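Local coordinates for putative transcriptional regulator TRANSCRIPTION REGULATOR protein (Rhizobium meliloti, PDB 5NLA) that activates transcription to regulate extracellular polysaccharide production, binding c-di-GMP by a PilZ-like mechanism and probably recognising specific DNA sequences, at residues G266-P270 / E271-R275; I215-E218 / E219-R222. One frame throughout, in Å; residues are numbered along the deposited sequence.

Interaction 1. Residues G266-P270 / E271-R275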
ATOM      1  N   GLY A 266     -25.354  14.923  -2.128  1.00138.82           N
ATOM      2  CA  GLY A 266     -25.699  15.007  -3.560  1.00140.37           C
ATOM      3  C   GLY A 266     -25.092  16.171  -4.340  1.00141.01           C
ATOM      4  O   GLY A 266     -25.097  16.156  -5.576  1.00142.73           O
ATOM      5  N   ASP A 267     -24.593  17.179  -3.618  1.00139.93           N
ATOM      6  CA  ASP A 267     -23.726  18.234  -4.184  1.00138.32           C
ATOM      7  C   ASP A 267     -22.218  17.856  -4.235  1.00130.75           C
ATOM      8  O   ASP A 267     -21.352  18.732  -4.356  1.00127.46           O
ATOM      9  CB  ASP A 267     -23.931  19.559  -3.417  1.00141.28           C
ATOM     10  CG  ASP A 267     -23.569  19.456  -1.934  1.00141.34           C
ATOM     11  OD1 ASP A 267     -22.427  19.053  -1.601  1.00139.69           O
ATOM     12  OD2 ASP A 267     -24.444  19.759  -1.097  1.00142.55           O
ATOM     13  N   LEU A 268     -21.899  16.567  -4.141  1.00125.15           N
ATOM     14  CA  LEU A 268     -20.534  16.117  -4.352  1.00121.13           C
ATOM     15  C   LEU A 268     -20.224  16.175  -5.846  1.00119.84           C
ATOM     16  O   LEU A 268     -20.427  15.203  -6.578  1.00120.51           O
ATOM     17  CB  LEU A 268     -20.334  14.702  -3.797  1.00118.78           C
ATOM     18  CG  LEU A 268     -18.913  14.146  -3.858  1.00113.91           C
ATOM     19  CD1 LEU A 268     -18.030  14.858  -2.840  1.00112.20           C
ATOM     20  CD2 LEU A 268     -18.931  12.641  -3.626  1.00113.13           C
ATOM     21  N   THR A 269     -19.789  17.351  -6.284  1.00118.91           N
ATOM     22  CA  THR A 269     -19.257  17.569  -7.629  1.00117.27           C
ATOM     23  C   THR A 269     -17.722  17.512  -7.624  1.00114.13           C
ATOM     24  O   THR A 269     -17.107  17.459  -6.561  1.00112.33           O
ATOM     25  CB  THR A 269     -19.702  18.943  -8.157  1.00118.55           C
ATOM     26  OG1 THR A 269     -19.227  19.967  -7.276  1.00116.31           O
ATOM     27  CG2 THR A 269     -21.219  19.012  -8.241  1.00121.52           C
ATOM     28  N   PRO A 270     -17.092  17.509  -8.814  1.00113.44           N
ATOM     29  CA  PRO A 270     -15.635  17.668  -8.861  1.00109.38           C
ATOM     30  C   PRO A 270     -15.139  19.031  -8.366  1.00109.27           C
ATOM     31  O   PRO A 270     -14.029  19.116  -7.847  1.00108.78           O
ATOM     32  CB  PRO A 270     -15.308  17.499 -10.348  1.00110.30           C
ATOM     33  CG  PRO A 270     -16.439  16.722 -10.908  1.00112.70           C
ATOM     34  CD  PRO A 270     -17.644  17.151 -10.134  1.00115.77           C
ATOM     35  N   GLU A 271     -15.954  20.073  -8.515  1.00111.66           N
ATOM     36  CA  GLU A 271     -15.569  21.437  -8.130  1.00112.88           C
ATOM     37  C   GLU A 271     -15.385  21.570  -6.619  1.00109.82           C
ATOM     38  O   GLU A 271     -14.414  22.175  -6.147  1.00106.44           O
ATOM     39  CB  GLU A 271     -16.614  22.464  -8.605  1.00117.50           C
ATOM     40  CG  GLU A 271     -16.783  22.570 -10.121  1.00120.13           C
ATOM     41  CD  GLU A 271     -17.954  21.759 -10.665  1.00122.08           C
ATOM     42  OE1 GLU A 271     -17.793  20.531 -10.866  1.00118.38           O
ATOM     43  OE2 GLU A 271     -19.034  22.356 -10.902  1.00126.61           O
ATOM     44  N   THR A 272     -16.333  21.021  -5.870  1.00110.35           N
ATOM     45  CA  THR A 272     -16.240  21.026  -4.417  1.00111.79           C
ATOM     46  C   THR A 272     -15.020  20.269  -3.916  1.00108.34           C
ATOM     47  O   THR A 272     -14.356  20.742  -2.999  1.00106.95           O
ATOM     48  CB  THR A 272     -17.505  20.489  -3.717  1.00115.52           C
ATOM     49  OG1 THR A 272     -17.295  20.498  -2.304  1.00120.41           O
ATOM     50  CG2 THR A 272     -17.841  19.077  -4.125  1.00113.94           C
ATOM     51  N   ILE A 273     -14.719  19.119  -4.530  1.00106.99           N
ATOM     52  CA  ILE A 273     -13.557  18.302  -4.149  1.00100.82           C
ATOM     53  C   ILE A 273     -12.292  19.124  -4.355  1.00102.35           C
ATOM     54  O   ILE A 273     -11.464  19.221  -3.454  1.00102.28           O
ATOM     55  CB  ILE A 273     -13.449  16.989  -4.966  1.00 97.17           C
ATOM     56  CG1 ILE A 273     -14.619  16.055  -4.660  1.00 95.80           C
ATOM     57  CG2 ILE A 273     -12.130  16.256  -4.672  1.00 94.30           C
ATOM     58  CD1 ILE A 273     -14.789  14.936  -5.668  1.00 94.57           C
ATOM     59  N   CYS A 274     -12.162  19.698  -5.550  1.00106.25           N
ATOM     60  CA  CYS A 274     -11.002  20.514  -5.935  1.00110.46           C
ATOM     61  C   CYS A 274     -10.759  21.684  -5.008  1.00112.42           C
ATOM     62  O   CYS A 274      -9.635  21.903  -4.535  1.00107.43           O
ATOM     63  CB  CYS A 274     -11.203  21.052  -7.348  1.00115.05           C
ATOM     64  SG  CYS A 274     -11.066  19.744  -8.563  1.00119.00           S
ATOM     65  N   ARG A 275     -11.827  22.439  -4.776  1.00118.19           N
ATOM     66  CA  ARG A 275     -11.816  23.544  -3.828  1.00121.80           C
ATOM     67  C   ARG A 275     -11.325  23.034  -2.468  1.00120.22           C
ATOM     68  O   ARG A 275     -10.346  23.546  -1.924  1.00120.88           O
ATOM     69  CB  ARG A 275     -13.216  24.156  -3.724  1.00124.00           C
ATOM     70  CG  ARG A 275     -13.272  25.479  -2.984  1.00127.41           C
ATOM     71  CD  ARG A 275     -14.677  26.078  -2.993  1.00132.23           C
ATOM     72  NE  ARG A 275     -15.673  25.109  -2.516  1.00130.66           N
ATOM     73  CZ  ARG A 275     -16.809  24.759  -3.132  1.00130.51           C
ATOM     74  NH1 ARG A 275     -17.201  25.317  -4.280  1.00132.70           N
ATOM     75  NH2 ARG A 275     -17.587  23.838  -2.565  1.00128.96           N
TER
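Thr269 has an extended backbone, and from Pro270 on the chain is helical, with Pro270 O accepting Cys274 N at 3.0 Å and a nearly straight N-H...O angle of 166°. Thr269 is the N-cap. Its OG1 sits between its own backbone N and carbonyl carbon (chi1 59°), which aims the oxygen at the first turn, where it accepts from Thr272 N over a weak 3.4 Å. A short hydroxyl side chain suits this place, because it can stand in for the carbonyl that a preceding turn would have supplied. Thr272 uses its two branches differently: Thr272 CG2 turns back toward Thr269, 3.6 Å from Thr269 OG1, while Thr272 OG1, anti to the backbone N, is hydrogen-bonded to Tyr258 OH on helix 251-261. Leu268 CD1 crosses to Ile273 CG1 at 4.0 Å, an apolar pair bordered by Tyr258 and, beside Leu268, Ile298. Proline fits the first helical position, where no backbone N-H is needed, and its ring is packed against Leu284, Val294 and Leu295. Glu271 runs alongside it and bends at CG, bringing OE1 within 3.5 Å of Pro270 CD; the same oxygen forms a long, weak ion pair with Arg281. An alanine in place of Pro270 would probably leave a gap against Leu284 and Leu295 and give the backbone more freedom just after the cap. The arrangement is a capped helix start, consistent with the first helix of an AraC-type helix-turn-helix, with helix 281-288 following as its second.

Interaction 2. Residues I215-E218 / E219-R222; sequences ITVE and EVPR
Glu219 folds back along the loop that precedes it, its aliphatic stem and its carboxylate both lying over Ile215 and Thr216. With CG anti to the carbonyl carbon (chi1 -37°), the extended chain crosses both residues: Glu219 CG lies 3.4 Å from Thr216 OG1, and Glu219 CB lies 4.2 Å from Ile215 CG2. Glu219 OE1 comes close to Ile215 O, but both are acceptors and no bond joins them. That carbonyl is served instead by Thr216 OG1, a short hydroxyl turned back onto the residue before it, which donates to Ile215 O at 2.8 Å, in the carbonyl plane and on a lone pair. This is the turn that leads from helix 196-211 into helix 220-234, and its backbone bonds are bent and weak: Glu219 N reaches Thr216 O at 3.3 Å, and Val220 N reaches Val217 O at 2.8 Å. Both span three residues. Val220 CG2 meets Ile215 CG2 at 4.3 Å, a small apolar contact for which two beta-branched side chains are well suited. Pro221 has no N-H to offer Val217 O; its CD faces that carbonyl instead, and the ring also packs on the backbone of Glu218, with Pro221 CG 3.4 Å from Glu218 O. Glu218 OE1 stands 5.8 Å from Glu219 OE2. Two acidic residues are plausible beside a helix N-terminus, whose partial positive charge would probably offset some of their mutual repulsion.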
ATOM      1  N   ILE A 215      -6.711 -21.025  -5.206  1.00137.68           N
ATOM      2  CA  ILE A 215      -7.793 -20.385  -4.490  1.00138.67           C
ATOM      3  C   ILE A 215      -9.211 -20.313  -5.010  1.00145.17           C
ATOM      4  O   ILE A 215     -10.128 -20.561  -4.232  1.00150.51           O
ATOM      5  CB  ILE A 215      -7.403 -18.941  -4.170  1.00133.67           C
ATOM      6  CG1 ILE A 215      -6.215 -18.937  -3.226  1.00131.64           C
ATOM      7  CG2 ILE A 215      -8.571 -18.215  -3.543  1.00132.49           C
ATOM      8  CD1 ILE A 215      -6.182 -20.154  -2.339  1.00133.40           C
ATOM      9  N   THR A 216      -9.393 -19.903  -6.264  1.00146.11           N
ATOM     10  CA  THR A 216     -10.691 -19.749  -6.980  1.00149.86           C
ATOM     11  C   THR A 216     -11.447 -18.494  -6.578  1.00148.99           C
ATOM     12  O   THR A 216     -11.508 -18.126  -5.417  1.00147.00           O
ATOM     13  CB  THR A 216     -11.662 -20.947  -7.002  1.00155.60           C
ATOM     14  OG1 THR A 216     -12.390 -20.981  -5.773  1.00157.66           O
ATOM     15  CG2 THR A 216     -10.925 -22.245  -7.208  1.00158.78           C
ATOM     16  N   VAL A 217     -12.156 -17.904  -7.512  1.00 30.00           N
ATOM     17  CA  VAL A 217     -12.840 -16.679  -7.177  1.00 30.00           C
ATOM     18  C   VAL A 217     -13.919 -16.794  -6.127  1.00 30.00           C
ATOM     19  O   VAL A 217     -14.021 -15.942  -5.268  1.00 30.00           O
ATOM     20  CB  VAL A 217     -13.388 -15.976  -8.403  1.00 30.00           C
ATOM     21  CG1 VAL A 217     -13.785 -14.568  -8.021  1.00 30.00           C
ATOM     22  CG2 VAL A 217     -12.313 -15.936  -9.474  1.00 30.00           C
ATOM     23  N   GLU A 218     -14.712 -17.845  -6.153  1.00142.61           N
ATOM     24  CA  GLU A 218     -15.783 -17.884  -5.163  1.00142.77           C
ATOM     25  C   GLU A 218     -15.287 -17.511  -3.784  1.00137.40           C
ATOM     26  O   GLU A 218     -15.941 -16.785  -3.055  1.00136.70           O
ATOM     27  CB  GLU A 218     -16.348 -19.298  -5.059  1.00146.84           C
ATOM     28  CG  GLU A 218     -17.730 -19.497  -5.645  1.00149.38           C
ATOM     29  CD  GLU A 218     -18.410 -20.722  -5.076  1.00155.72           C
ATOM     30  OE1 GLU A 218     -17.801 -21.380  -4.218  1.00158.15           O
ATOM     31  OE2 GLU A 218     -19.551 -21.023  -5.477  1.00158.49           O
ATOM     32  N   GLU A 219     -14.141 -18.050  -3.422  1.00132.47           N
ATOM     33  CA  GLU A 219     -13.515 -17.798  -2.148  1.00127.56           C
ATOM     34  C   GLU A 219     -13.002 -16.386  -1.907  1.00119.98           C
ATOM     35  O   GLU A 219     -13.109 -15.836  -0.819  1.00116.49           O
ATOM     36  CB  GLU A 219     -12.402 -18.811  -1.973  1.00128.25           C
ATOM     37  CG  GLU A 219     -12.798 -20.149  -2.553  1.00135.54           C
ATOM     38  CD  GLU A 219     -12.060 -21.305  -1.932  1.00137.51           C
ATOM     39  OE1 GLU A 219     -11.075 -21.059  -1.216  1.00135.71           O
ATOM     40  OE2 GLU A 219     -12.459 -22.458  -2.173  1.00147.05           O
ATOM     41  N   VAL A 220     -12.452 -15.783  -2.936  1.00115.61           N
ATOM     42  CA  VAL A 220     -11.819 -14.501  -2.745  1.00110.36           C
ATOM     43  C   VAL A 220     -12.568 -13.453  -1.980  1.00107.24           C
ATOM     44  O   VAL A 220     -12.047 -12.903  -1.033  1.00106.63           O
ATOM     45  CB  VAL A 220     -11.558 -13.850  -4.094  1.00109.86           C
ATOM     46  CG1 VAL A 220     -11.063 -12.438  -3.896  1.00104.45           C
ATOM     47  CG2 VAL A 220     -10.576 -14.668  -4.900  1.00110.78           C
ATOM     48  N   PRO A 221     -13.821 -13.242  -2.293  1.00107.12           N
ATOM     49  CA  PRO A 221     -14.423 -12.155  -1.514  1.00105.72           C
ATOM     50  C   PRO A 221     -14.427 -12.383  -0.001  1.00106.01           C
ATOM     51  O   PRO A 221     -14.262 -11.408   0.743  1.00102.39           O
ATOM     52  CB  PRO A 221     -15.849 -12.062  -2.068  1.00107.95           C
ATOM     53  CG  PRO A 221     -16.102 -13.390  -2.671  1.00112.19           C
ATOM     54  CD  PRO A 221     -14.789 -13.819  -3.238  1.00110.53           C
ATOM     55  N   ARG A 222     -14.578 -13.637   0.446  1.00109.50           N
ATOM     56  CA  ARG A 222     -14.513 -13.942   1.887  1.00111.17           C
ATOM     57  C   ARG A 222     -13.089 -13.860   2.436  1.00106.64           C
ATOM     58  O   ARG A 222     -12.905 -13.418   3.567  1.00106.26           O
ATOM     59  CB  ARG A 222     -15.215 -15.267   2.267  1.00118.76           C
ATOM     60  CG  ARG A 222     -14.390 -16.565   2.344  1.00121.70           C
ATOM     61  CD  ARG A 222     -14.825 -17.438   3.532  1.00125.87           C
ATOM     62  NE  ARG A 222     -14.616 -18.874   3.323  1.00128.28           N
ATOM     63  CZ  ARG A 222     -15.443 -19.689   2.658  1.00133.95           C
ATOM     64  NH1 ARG A 222     -16.569 -19.240   2.094  1.00135.32           N
ATOM     65  NH2 ARG A 222     -15.138 -20.982   2.549  1.00136.86           N
TER

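How the interactions relate
Interaction 2 comes first along the chain and closes before interaction 1 opens. Their centres are 36 Å apart and their nearest atoms about 25 Å, so the two do not touch, and they share no helix or strand. Each lies where a loop gives way to a helix: interaction 2 leads from helix 196-211 into helix 220-234, while interaction 1 leads from helix 251-261 into helix 270-275. Interaction 2 is a surface turn, whereas interaction 1 is largely buried among helices 251-261, 281-288 and 294-306. Interaction 1 includes residues of the helix-turn-helix, which probably contacts DNA; interaction 2 lies at the start of helix 220-234.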